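Local coordinates for protein periplasmic beta-glucosidase (Pseudomonas aeruginosa, PDB 6R5I) that probably hydrolyses terminal, non-reducing beta-D-glucosyl residues in the periplasm, releasing beta-D-glucose, as a member of glycoside hydrolase family 3, at residues L513-M518 / D533-T538; I395-A400 / M483-S488; V221-I226 / I253-A258; Y426-N431 / E457-E462; G228-A233 / H265-N270. All blocks are in the same frame, centred on the assembly; numbering follows the deposited sequence.

Contact 1 of 5, residues L513-M518 / D533-T538; sequences LVLVLM and DAILET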
# COMPACT_ATOMS: atom_id res chain seq x y z
N LEU A 513 -29.67 13.51 16.21
CA LEU A 513 -28.22 13.78 16.20
C LEU A 513 -27.79 14.09 14.77
O LEU A 513 -27.86 13.17 13.91
CB LEU A 513 -27.47 12.59 16.79
CG LEU A 513 -25.95 12.69 16.75
CD1 LEU A 513 -25.48 13.83 17.63
CD2 LEU A 513 -25.32 11.37 17.20
N VAL A 514 -27.36 15.33 14.55
CA VAL A 514 -26.87 15.85 13.26
C VAL A 514 -25.35 15.99 13.38
O VAL A 514 -24.90 16.72 14.27
CB VAL A 514 -27.51 17.20 12.90
CG1 VAL A 514 -26.85 17.82 11.68
CG2 VAL A 514 -29.01 17.07 12.72
N LEU A 515 -24.60 15.28 12.53
CA LEU A 515 -23.12 15.35 12.53
C LEU A 515 -22.68 16.37 11.49
O LEU A 515 -22.98 16.17 10.30
CB LEU A 515 -22.55 13.97 12.20
CG LEU A 515 -22.14 13.11 13.37
CD1 LEU A 515 -23.14 13.15 14.51
CD2 LEU A 515 -21.82 11.71 12.90
N VAL A 516 -21.94 17.37 11.93
CA VAL A 516 -21.19 18.30 11.04
C VAL A 516 -19.71 17.92 11.15
O VAL A 516 -19.12 18.12 12.21
CB VAL A 516 -21.46 19.76 11.43
CG1 VAL A 516 -20.59 20.72 10.63
CG2 VAL A 516 -22.92 20.10 11.30
N LEU A 517 -19.19 17.30 10.11
CA LEU A 517 -17.81 16.75 10.07
C LEU A 517 -16.86 17.81 9.53
O LEU A 517 -17.13 18.38 8.44
CB LEU A 517 -17.79 15.53 9.15
CG LEU A 517 -18.73 14.39 9.51
CD1 LEU A 517 -18.46 13.23 8.55
CD2 LEU A 517 -18.52 13.96 10.94
N MET A 518 -15.77 18.01 10.24
CA MET A 518 -14.58 18.75 9.74
C MET A 518 -13.42 17.78 9.63
O MET A 518 -13.22 17.00 10.55
CB MET A 518 -14.20 19.90 10.66
CG MET A 518 -15.27 20.92 10.74
SD MET A 518 -14.55 22.52 11.20
CE MET A 518 -16.08 23.43 11.33
N ASP A 533 -28.43 10.65 12.82
CA ASP A 533 -29.67 10.91 12.05
C ASP A 533 -29.31 11.62 10.74
O ASP A 533 -29.94 11.34 9.73
CB ASP A 533 -30.68 11.62 12.93
CG ASP A 533 -31.07 10.72 14.09
OD1 ASP A 533 -31.69 9.67 13.79
OD2 ASP A 533 -30.70 11.01 15.23
N ALA A 534 -28.32 12.51 10.74
CA ALA A 534 -27.85 13.15 9.49
C ALA A 534 -26.35 13.38 9.60
O ALA A 534 -25.86 13.52 10.72
CB ALA A 534 -28.62 14.43 9.20
N ILE A 535 -25.66 13.42 8.46
CA ILE A 535 -24.20 13.62 8.41
C ILE A 535 -23.91 14.58 7.26
O ILE A 535 -24.32 14.28 6.08
CB ILE A 535 -23.45 12.29 8.23
CG1 ILE A 535 -23.79 11.25 9.29
CG2 ILE A 535 -21.95 12.55 8.17
CD1 ILE A 535 -23.29 9.89 8.95
N LEU A 536 -23.27 15.69 7.60
CA LEU A 536 -22.84 16.70 6.61
C LEU A 536 -21.32 16.77 6.66
O LEU A 536 -20.76 17.15 7.69
CB LEU A 536 -23.46 18.06 6.92
CG LEU A 536 -23.19 19.15 5.88
CD1 LEU A 536 -23.81 18.77 4.54
CD2 LEU A 536 -23.71 20.48 6.39
N GLU A 537 -20.70 16.41 5.54
CA GLU A 537 -19.23 16.54 5.36
C GLU A 537 -18.92 18.00 4.99
O GLU A 537 -19.41 18.46 3.91
CB GLU A 537 -18.78 15.57 4.28
CG GLU A 537 -17.33 15.74 3.83
CD GLU A 537 -16.35 15.44 4.93
OE1 GLU A 537 -16.10 16.35 5.77
OE2 GLU A 537 -15.90 14.27 4.99
N THR A 538 -18.10 18.68 5.77
CA THR A 538 -17.80 20.11 5.55
C THR A 538 -16.31 20.32 5.31
O THR A 538 -15.93 21.49 5.12
CB THR A 538 -18.32 20.98 6.70
OG1 THR A 538 -17.44 20.91 7.83
CG2 THR A 538 -19.74 20.62 7.09

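Contact 2 of 5, residues I395-A400 / M483-S488; sequences IGSWSA and MAHEAS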
# COMPACT_ATOMS: atom_id res chain seq x y z
N ILE A 395 -10.48 27.22 8.89
CA ILE A 395 -9.70 27.73 7.72
C ILE A 395 -8.72 26.66 7.20
O ILE A 395 -8.07 26.94 6.20
CB ILE A 395 -9.01 29.08 8.01
CG1 ILE A 395 -7.99 29.01 9.14
CG2 ILE A 395 -10.04 30.18 8.27
CD1 ILE A 395 -7.15 30.29 9.30
N GLY A 396 -8.62 25.51 7.86
CA GLY A 396 -7.85 24.35 7.36
C GLY A 396 -6.34 24.53 7.46
O GLY A 396 -5.88 25.54 8.04
N SER A 397 -5.59 23.53 6.98
CA SER A 397 -4.12 23.58 6.81
C SER A 397 -3.78 24.45 5.58
O SER A 397 -4.63 24.58 4.67
CB SER A 397 -3.56 22.18 6.65
OG SER A 397 -4.04 21.61 5.45
N TRP A 398 -2.56 24.98 5.53
CA TRP A 398 -2.06 25.82 4.41
C TRP A 398 -3.02 27.00 4.20
O TRP A 398 -3.54 27.21 3.06
CB TRP A 398 -1.89 24.99 3.14
CG TRP A 398 -0.78 23.98 3.24
CD1 TRP A 398 -0.91 22.62 3.38
CD2 TRP A 398 0.64 24.23 3.23
NE1 TRP A 398 0.32 22.03 3.45
CE2 TRP A 398 1.29 22.99 3.35
CE3 TRP A 398 1.44 25.39 3.11
CZ2 TRP A 398 2.68 22.86 3.39
CZ3 TRP A 398 2.81 25.26 3.12
CH2 TRP A 398 3.42 24.01 3.26
N SER A 399 -3.32 27.69 5.29
CA SER A 399 -4.28 28.81 5.36
C SER A 399 -3.59 30.14 5.06
O SER A 399 -4.24 31.20 5.25
CB SER A 399 -4.99 28.81 6.70
OG SER A 399 -4.06 28.98 7.74
N ALA A 400 -2.36 30.12 4.54
CA ALA A 400 -1.69 31.30 3.95
C ALA A 400 -1.81 32.48 4.94
O ALA A 400 -1.51 32.27 6.13
CB ALA A 400 -2.30 31.59 2.61
N MET A 483 -4.12 17.74 11.91
CA MET A 483 -4.18 16.26 11.70
C MET A 483 -4.09 15.92 10.21
O MET A 483 -3.83 14.74 9.89
CB MET A 483 -5.48 15.70 12.27
CG MET A 483 -5.52 15.78 13.79
SD MET A 483 -7.01 14.97 14.41
CE MET A 483 -6.90 15.30 16.17
N ALA A 484 -4.29 16.90 9.34
CA ALA A 484 -4.35 16.73 7.86
C ALA A 484 -3.49 17.82 7.25
O ALA A 484 -4.01 18.73 6.60
CB ALA A 484 -5.76 16.77 7.34
N HIS A 485 -2.19 17.72 7.53
CA HIS A 485 -1.16 18.72 7.17
C HIS A 485 0.07 17.96 6.69
O HIS A 485 0.12 16.72 6.85
CB HIS A 485 -0.84 19.64 8.37
CG HIS A 485 -0.43 21.01 7.96
ND1 HIS A 485 0.29 21.26 6.79
CD2 HIS A 485 -0.66 22.23 8.52
CE1 HIS A 485 0.50 22.55 6.67
NE2 HIS A 485 -0.10 23.18 7.70
N GLU A 486 1.05 18.68 6.17
CA GLU A 486 2.38 18.10 5.89
C GLU A 486 2.88 17.32 7.11
O GLU A 486 2.81 17.84 8.25
CB GLU A 486 3.34 19.22 5.52
CG GLU A 486 4.72 18.68 5.23
CD GLU A 486 5.76 19.72 4.87
OE1 GLU A 486 5.37 20.93 4.75
OE2 GLU A 486 6.94 19.32 4.73
N ALA A 487 3.34 16.09 6.86
CA ALA A 487 3.96 15.17 7.84
C ALA A 487 2.97 14.74 8.93
O ALA A 487 3.46 14.29 9.98
CB ALA A 487 5.17 15.82 8.45
N SER A 488 1.65 14.90 8.73
CA SER A 488 0.63 14.44 9.71
C SER A 488 -0.06 13.18 9.17
O SER A 488 -1.26 13.22 8.93
CB SER A 488 -0.37 15.54 10.04
OG SER A 488 0.25 16.60 10.74
O HOH W 1 -6.24 20.59 5.88
O HOH W 2 -0.78 25.52 7.79

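Contact 3 of 5, residues V221-I226 / I253-A258; sequences VSLNTI and ISDHGA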
# COMPACT_ATOMS: atom_id res chain seq x y z
N VAL A 221 9.47 20.76 -7.61
CA VAL A 221 9.94 19.37 -7.71
C VAL A 221 9.73 18.71 -6.33
O VAL A 221 9.92 19.36 -5.30
CB VAL A 221 11.40 19.33 -8.19
CG1 VAL A 221 11.91 17.91 -8.23
CG2 VAL A 221 11.56 20.03 -9.55
N SER A 222 9.31 17.45 -6.33
CA SER A 222 8.88 16.72 -5.11
C SER A 222 10.05 16.20 -4.28
O SER A 222 11.21 16.14 -4.76
CB SER A 222 7.91 15.61 -5.48
OG SER A 222 8.57 14.57 -6.19
N LEU A 223 9.73 15.78 -3.06
CA LEU A 223 10.72 15.35 -2.04
C LEU A 223 10.94 13.84 -2.12
O LEU A 223 11.89 13.38 -1.50
CB LEU A 223 10.21 15.72 -0.65
CG LEU A 223 10.20 17.22 -0.34
CD1 LEU A 223 9.41 17.49 0.91
CD2 LEU A 223 11.62 17.74 -0.22
N ASN A 224 10.11 13.11 -2.86
CA ASN A 224 10.12 11.63 -2.81
C ASN A 224 11.05 11.02 -3.86
O ASN A 224 11.30 11.66 -4.92
CB ASN A 224 8.71 11.07 -3.04
CG ASN A 224 8.08 11.59 -4.30
OD1 ASN A 224 7.67 12.74 -4.34
ND2 ASN A 224 7.97 10.74 -5.33
N THR A 225 11.47 9.78 -3.62
CA THR A 225 12.03 8.93 -4.69
C THR A 225 10.91 8.50 -5.63
O THR A 225 9.76 8.32 -5.20
CB THR A 225 12.78 7.71 -4.15
OG1 THR A 225 11.87 6.97 -3.35
CG2 THR A 225 14.02 8.08 -3.38
N ILE A 226 11.24 8.39 -6.91
CA ILE A 226 10.41 7.75 -7.94
C ILE A 226 11.18 6.52 -8.42
O ILE A 226 12.23 6.72 -9.04
CB ILE A 226 10.10 8.71 -9.10
CG1 ILE A 226 9.33 9.92 -8.58
CG2 ILE A 226 9.39 7.94 -10.22
CD1 ILE A 226 9.21 10.99 -9.58
N ILE A 253 11.65 24.53 -9.61
CA ILE A 253 12.00 25.04 -8.26
C ILE A 253 12.13 23.84 -7.32
O ILE A 253 11.20 23.01 -7.29
CB ILE A 253 10.93 26.04 -7.77
CG1 ILE A 253 10.79 27.22 -8.73
CG2 ILE A 253 11.25 26.49 -6.36
CD1 ILE A 253 9.73 28.24 -8.32
N SER A 254 13.19 23.79 -6.54
CA SER A 254 13.36 22.74 -5.50
C SER A 254 12.40 23.02 -4.35
O SER A 254 11.98 24.19 -4.16
CB SER A 254 14.79 22.64 -5.04
OG SER A 254 15.03 23.51 -3.95
N ASP A 255 12.05 21.98 -3.59
CA ASP A 255 11.37 22.11 -2.29
C ASP A 255 12.46 22.42 -1.25
O ASP A 255 13.68 22.48 -1.60
CB ASP A 255 10.51 20.87 -2.00
CG ASP A 255 9.33 21.08 -1.05
OD1 ASP A 255 9.39 22.00 -0.20
OD2 ASP A 255 8.38 20.27 -1.14
N HIS A 256 12.02 22.69 -0.02
CA HIS A 256 12.83 23.27 1.06
C HIS A 256 13.94 22.28 1.45
O HIS A 256 13.61 21.20 1.96
CB HIS A 256 11.90 23.63 2.23
CG HIS A 256 12.55 24.50 3.23
ND1 HIS A 256 13.52 24.05 4.08
CD2 HIS A 256 12.37 25.81 3.52
CE1 HIS A 256 13.92 25.03 4.86
NE2 HIS A 256 13.22 26.12 4.54
N GLY A 257 15.20 22.61 1.16
CA GLY A 257 16.34 21.75 1.50
C GLY A 257 16.39 20.46 0.68
O GLY A 257 17.14 19.53 1.07
N ALA A 258 15.68 20.38 -0.45
CA ALA A 258 15.52 19.12 -1.22
C ALA A 258 16.88 18.71 -1.82
O ALA A 258 17.17 17.48 -1.90
CB ALA A 258 14.48 19.31 -2.30
O HOH W 3 12.67 19.40 -4.83
O HOH W 4 7.38 17.18 -2.33

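Contact 4 of 5, residues Y426-N431 / E457-E462; sequences YAKGAN and EAMLEE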
# COMPACT_ATOMS: atom_id res chain seq x y z
N TYR A 426 -24.38 25.64 23.94
CA TYR A 426 -23.04 25.16 23.56
C TYR A 426 -22.47 24.27 24.66
O TYR A 426 -22.62 24.58 25.83
CB TYR A 426 -22.14 26.36 23.26
CG TYR A 426 -20.71 25.95 23.14
CD1 TYR A 426 -20.28 25.21 22.05
CD2 TYR A 426 -19.80 26.20 24.16
CE1 TYR A 426 -18.97 24.81 21.93
CE2 TYR A 426 -18.48 25.79 24.06
CZ TYR A 426 -18.05 25.11 22.93
OH TYR A 426 -16.76 24.70 22.81
N ALA A 427 -21.78 23.20 24.27
CA ALA A 427 -20.85 22.45 25.16
C ALA A 427 -19.72 21.92 24.31
O ALA A 427 -20.01 21.37 23.22
CB ALA A 427 -21.53 21.32 25.85
N LYS A 428 -18.49 22.04 24.78
CA LYS A 428 -17.31 21.53 24.05
C LYS A 428 -17.39 20.01 23.92
O LYS A 428 -17.08 19.51 22.82
CB LYS A 428 -16.03 21.96 24.75
CG LYS A 428 -14.80 21.55 23.95
CD LYS A 428 -13.54 22.21 24.32
CE LYS A 428 -12.49 21.93 23.28
NZ LYS A 428 -11.16 22.39 23.72
N GLY A 429 -17.82 19.31 24.98
CA GLY A 429 -18.07 17.86 25.00
C GLY A 429 -16.83 17.00 25.10
O GLY A 429 -16.84 16.02 25.85
N ALA A 430 -15.79 17.29 24.32
CA ALA A 430 -14.50 16.58 24.41
C ALA A 430 -13.41 17.47 23.81
O ALA A 430 -13.74 18.42 23.07
CB ALA A 430 -14.61 15.27 23.67
N ASN A 431 -12.18 17.17 24.15
CA ASN A 431 -11.01 17.71 23.44
C ASN A 431 -10.92 16.99 22.09
O ASN A 431 -11.51 15.89 21.93
CB ASN A 431 -9.74 17.59 24.27
CG ASN A 431 -9.73 18.59 25.41
OD1 ASN A 431 -10.06 19.77 25.22
ND2 ASN A 431 -9.40 18.09 26.60
N GLU A 457 -14.70 12.86 31.50
CA GLU A 457 -16.01 12.56 32.13
C GLU A 457 -16.78 13.86 32.43
O GLU A 457 -17.98 13.91 32.12
CB GLU A 457 -15.81 11.76 33.43
CG GLU A 457 -15.29 10.36 33.19
CD GLU A 457 -13.84 10.25 32.74
OE1 GLU A 457 -13.03 11.20 32.99
OE2 GLU A 457 -13.52 9.20 32.11
N ALA A 458 -16.14 14.86 33.03
CA ALA A 458 -16.76 16.17 33.34
C ALA A 458 -17.26 16.84 32.06
O ALA A 458 -18.38 17.40 32.06
CB ALA A 458 -15.80 17.08 34.09
N MET A 459 -16.46 16.81 31.00
CA MET A 459 -16.85 17.44 29.70
C MET A 459 -18.06 16.68 29.11
O MET A 459 -18.96 17.33 28.57
CB MET A 459 -15.68 17.42 28.72
CG MET A 459 -14.48 18.26 29.18
SD MET A 459 -13.18 18.32 27.91
CE MET A 459 -13.88 19.50 26.77
N LEU A 460 -18.07 15.36 29.25
CA LEU A 460 -19.17 14.50 28.74
C LEU A 460 -20.45 14.82 29.51
O LEU A 460 -21.49 14.98 28.89
CB LEU A 460 -18.79 13.02 28.87
CG LEU A 460 -17.84 12.45 27.83
CD1 LEU A 460 -17.44 11.03 28.20
CD2 LEU A 460 -18.45 12.46 26.44
N GLU A 461 -20.37 14.92 30.84
CA GLU A 461 -21.56 15.19 31.70
C GLU A 461 -22.10 16.57 31.34
O GLU A 461 -23.31 16.71 31.26
CB GLU A 461 -21.21 15.03 33.18
CG GLU A 461 -20.94 13.60 33.57
CD GLU A 461 -22.12 12.62 33.48
OE1 GLU A 461 -23.26 13.05 33.19
OE2 GLU A 461 -21.89 11.43 33.73
N GLU A 462 -21.25 17.55 31.06
CA GLU A 462 -21.69 18.91 30.64
C GLU A 462 -22.41 18.82 29.29
O GLU A 462 -23.48 19.42 29.14
CB GLU A 462 -20.51 19.88 30.58
CG GLU A 462 -20.89 21.24 30.01
CD GLU A 462 -19.71 22.19 29.93
OE1 GLU A 462 -18.81 21.96 29.10
OE2 GLU A 462 -19.67 23.15 30.75
O HOH W 5 -18.02 23.61 27.21
O HOH W 6 -18.52 19.86 27.65

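Contact 5 of 5, residues G228-A233 / H265-N270; sequences GVPATA and HGLAGN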
# COMPACT_ATOMS: atom_id res chain seq x y z
N GLY A 228 13.21 4.64 -6.91
CA GLY A 228 14.60 4.69 -6.40
C GLY A 228 15.32 6.00 -6.63
O GLY A 228 16.39 6.18 -6.00
N VAL A 229 14.83 6.89 -7.50
CA VAL A 229 15.56 8.14 -7.80
C VAL A 229 14.78 9.34 -7.28
O VAL A 229 13.69 9.66 -7.79
CB VAL A 229 15.86 8.30 -9.30
CG1 VAL A 229 16.66 9.57 -9.54
CG2 VAL A 229 16.61 7.08 -9.83
N PRO A 230 15.34 10.09 -6.29
CA PRO A 230 14.68 11.31 -5.83
C PRO A 230 14.33 12.21 -7.03
O PRO A 230 15.14 12.37 -7.94
CB PRO A 230 15.71 11.97 -4.91
CG PRO A 230 16.49 10.77 -4.38
CD PRO A 230 16.59 9.83 -5.56
N ALA A 231 13.13 12.78 -7.02
CA ALA A 231 12.70 13.70 -8.10
C ALA A 231 13.77 14.78 -8.34
O ALA A 231 13.97 15.17 -9.50
CB ALA A 231 11.36 14.29 -7.76
N THR A 232 14.41 15.25 -7.27
CA THR A 232 15.35 16.40 -7.29
C THR A 232 16.62 16.01 -8.04
O THR A 232 17.33 16.94 -8.51
CB THR A 232 15.59 16.90 -5.86
OG1 THR A 232 14.33 17.22 -5.26
CG2 THR A 232 16.49 18.12 -5.82
N ALA A 233 16.90 14.71 -8.21
CA ALA A 233 18.10 14.18 -8.93
C ALA A 233 17.67 13.39 -10.16
O ALA A 233 18.48 12.60 -10.68
CB ALA A 233 18.89 13.29 -8.01
N HIS A 265 18.93 10.64 1.18
CA HIS A 265 18.40 9.64 0.21
C HIS A 265 19.49 8.63 -0.16
O HIS A 265 19.15 7.55 -0.67
CB HIS A 265 17.86 10.32 -1.04
CG HIS A 265 16.48 10.87 -0.91
ND1 HIS A 265 15.37 10.03 -0.76
CD2 HIS A 265 16.01 12.13 -1.05
CE1 HIS A 265 14.29 10.78 -0.79
NE2 HIS A 265 14.65 12.05 -0.95
N GLY A 266 20.76 8.98 0.01
CA GLY A 266 21.87 8.08 -0.33
C GLY A 266 22.19 8.13 -1.82
O GLY A 266 22.72 7.12 -2.35
N LEU A 267 21.94 9.27 -2.47
CA LEU A 267 22.43 9.48 -3.86
C LEU A 267 23.74 10.27 -3.86
O LEU A 267 24.43 10.21 -4.86
CB LEU A 267 21.38 10.15 -4.73
CG LEU A 267 20.63 9.11 -5.56
CD1 LEU A 267 19.54 8.47 -4.72
CD2 LEU A 267 20.14 9.65 -6.87
N ALA A 268 24.06 10.95 -2.78
CA ALA A 268 25.26 11.79 -2.66
C ALA A 268 25.89 11.59 -1.29
O ALA A 268 25.15 11.41 -0.33
CB ALA A 268 24.87 13.23 -2.88
N GLY A 269 27.22 11.66 -1.22
CA GLY A 269 27.96 11.59 0.05
C GLY A 269 28.23 12.95 0.63
O GLY A 269 28.60 13.02 1.80
N ASN A 270 28.04 14.00 -0.17
CA ASN A 270 28.40 15.36 0.27
C ASN A 270 27.56 16.37 -0.50
O ASN A 270 26.96 15.99 -1.53
CB ASN A 270 29.90 15.60 0.08
CG ASN A 270 30.33 15.32 -1.34
OD1 ASN A 270 30.02 16.09 -2.24
ND2 ASN A 270 31.01 14.19 -1.55

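Contact 1 of 5, residues L513-M518 / D533-T538
Leu-517 leans across onto Ile-535, the residue two places before Glu-537, its own partner in this parallel strand pair. Its CB rests on the backbone oxygen of Leu-536 and lies 3.9 Å from Glu-537 OE1, an oxygen already bonded to the backbone N of Trp-539. CG is turned to lie beside its own backbone N (chi1 -58°), which carries the chain back toward the start of the strand and sets CG 3.9 Å from both Leu-536 O and Ile-535 CG2. CD1, at the tip, then packs on Ile-535 CG2 at 3.6 Å. Leu-515 stands alongside Ile-535 on the same face of the sheet.

Side chains add bonds at both ends of the pair. At one, Asp-533 OD2 takes the N-H of Leu-513 on its anti lone pair (2.9 Å from N to OD2). At the other, Leu-517 O accepts from both Thr-538 N and Thr-538 OG1; the hydroxyl comes in above the carbonyl plane, with OG1 2.6 Å from O.

Helix 526-531 connects the two strands in a beta-alpha-beta unit. Strand 472-478 bonds along the far edge of 513-518, strand 364-368 borders 534-537, and helix 545-553 covers the face carrying Val-514, Val-516 and Leu-536.

Contact 2 of 5, residues I395-A400 / M483-S488
The indole of Trp-398 takes the edge of the His-485 imidazole on one face, a T-shaped stack between two loops of the C-terminal domain of this family 3 hydrolase. The planes stand 60° apart, and His-485 CE1 sits toward the rim of the indole, 3.3 Å from Trp-398 NE1. At the indole's own edge, near its plane, lies Glu-486 OE1, 3.6 Å from CZ2; the carboxylate is almost coplanar with the ring. The imidazole in turn carries Ser-397 CB over one face in a CH-pi contact, 3.6 Å from the CB to the ring centroid. Two consecutive residues, Ser-397 and Trp-398, therefore embrace the histidine, one over its face and one at its edge.

The histidine is steadied from its own side too. It opens a type II turn that runs to Ser-488, and its ring nitrogen ND1 accepts the N-H of Glu-486. The Glu-486 chain is extended beyond CG (chi2 -179°); its OE2 meets Tyr-190 OH and makes a salt bridge with Arg-585 of the second subunit. The loops thus lie beside the N-terminal domain, whose His-82 also bonds Ser-397 O, and at the dimer contact. A sulfate ion, probably from the crystallisation liquor, lies about 4 Å from the Trp-398 side chain.

Water fills in the polar links: one molecule joins Ser-397 OG to Ala-484 O, donating to that carbonyl at 3.0 Å. Another accepts the backbone N-H of Trp-398, its oxygen 2.9 Å from Trp-398 N.

Contact 3 of 5, residues V221-I226 / I253-A258
Leu-223 and Asp-255 meet because their first torsions turn them into each other: CG of the leucine lies beside its backbone N (chi1 -70°), while CG of the aspartate is swung roughly opposite its own N (chi1 -155°). They do so where neighbouring strands 218-221 and 251-253 of the (beta/alpha)8 TIM barrel run out into their C-terminal loops, the end at which barrel enzymes carry their active sites. The side chains cross nearly at right angles. Leu-223 CD1 lies 3.6 Å from Asp-255 OD2, and its other methyl, CD2, touches both Asp-255 CB and Ala-258 CB.

The last direct strand bond runs from Val-221 N to Ile-253 O at 2.9 Å. One step further the backbones have parted and a water takes over, donating to Val-221 O and accepting from Asp-255 N. A second water accepts from Leu-223 N and gives a weak bond to Asp-255 OD2.

Arg-585 of the second subunit packs on Leu-223, and a sulfate ion, probably from the crystallisation liquor, sits about 3 Å from the Asp-255 side chain. His-256 N bonds Asp-255 OD1 at 2.7 Å, which helps fix the carboxylate's rotation. Asp-255 also opens a type II turn, and its carbonyl is gripped twice: Ala-258 N closes the turn on one face of the C=O plane, and Ser-254 OG reaches the same O from the opposite face at 2.9 Å.

Contact 4 of 5, residues Y426-N431 / E457-E462
Met-459 puts its terminal methyl CE against the aliphatic stem of Lys-428 (CB, CG and CD), the two side chains running side by side in the same direction. The packing joins helix 456-468 to the turn that follows edge strand 423-427 in the alpha/beta C-terminal domain. Beyond an extended start, the methionine bends at its last torsion (chi3 77°), which folds CE back onto the loop: it lies 3.6 Å from Lys-428 CG and the same distance from the carbonyl carbon C of Ala-430. Asn-431 crosses this chain at about a right angle, near SD. Closer to the helix, Met-459 CB rests 3.4 Å from Gly-429 O. Gly-429 has positive phi (78°), a conformation that favours glycine, and its carbonyl faces the helix.

Lys-428 stretches on past the methionine to bond Asn-431 OD1 through NZ, in the carbonyl plane. That same oxygen also takes the N-H of Asp-452, so OD1 is gripped by two donors.

One turn further along the helix, Glu-462 faces Ala-427, with its CG against the alanine CB. Its carboxylate makes a salt bridge to Arg-454 and reaches the loop through water. One molecule accepts from Lys-428 N and donates to Glu-462 OE1. The other accepts from Gly-429 N and splits its donation between Met-459 O and Glu-462 OE1, the latter 2.6 Å from the water oxygen.

Contact 5 of 5, residues G228-A233 / H265-N270
His-265 comes first, its imidazole sliding over the pyrrolidine ring of Pro-230 so that the two side chains run in opposite directions. Pro-230 CG sits over one face, 3.7 Å from the centroid of the His-265 ring, a CH-pi contact offset toward the CG-CD2 edge of the imidazole. The ring is held in place by NE2, which bonds Leu-223 O, and the backbone O of the histidine receives Ser-667 OG of the second subunit. Gly-266, with positive phi, then turns the chain.

That turn brings in Leu-267, which reaches the CD corner of the proline ring with its CD1. Leu-267 CD1 presses to 3.4 Å from Pro-230 CD, tighter than usual for two carbons, and the leucine's first torsion (chi1 -98°) sits well off a staggered position, so the fit looks somewhat strained. The other methyl, CD2, reaches Ala-233 CB at 4.0 Å and, more loosely, Val-229 CG1. Leu-277 of helix 271-281, in the same chain, packs on this leucine, and Leu-666 of the second subunit touches it as well. Further on, Asn-270 is the N-cap of that helix: its OD1 accepts from Asp-273 N.

Pro-230 belongs to the second strand of the small antiparallel hairpin 225-226/229-230. What meets here is thus an excursion following barrel strand 218-221 and the long loop following strand 251-253, side by side in the TIM-barrel domain and facing the dimer partner.

Contacts 3 and 5 share the TIM-barrel domain and alternate along the chain; they touch through the backbone pair Asn-224 O to Ala-231 N. Contact 3 is buried where two barrel strands diverge, while contact 5, further out, is apolar and partly exposed. Contacts 1 and 4 reach the same six-stranded sheet of the C-terminal domain, with centres about 18 Å apart. The first is wholly buried and held by backbone bonds between inner strands; the second, at an edge strand, relies on methionine packing and bridging waters. Contact 2 joins two loops by a T-shaped ring pair and bridging water. Contacts 2, 3 and 5 all touch the second subunit, whereas 1 and 4 do not.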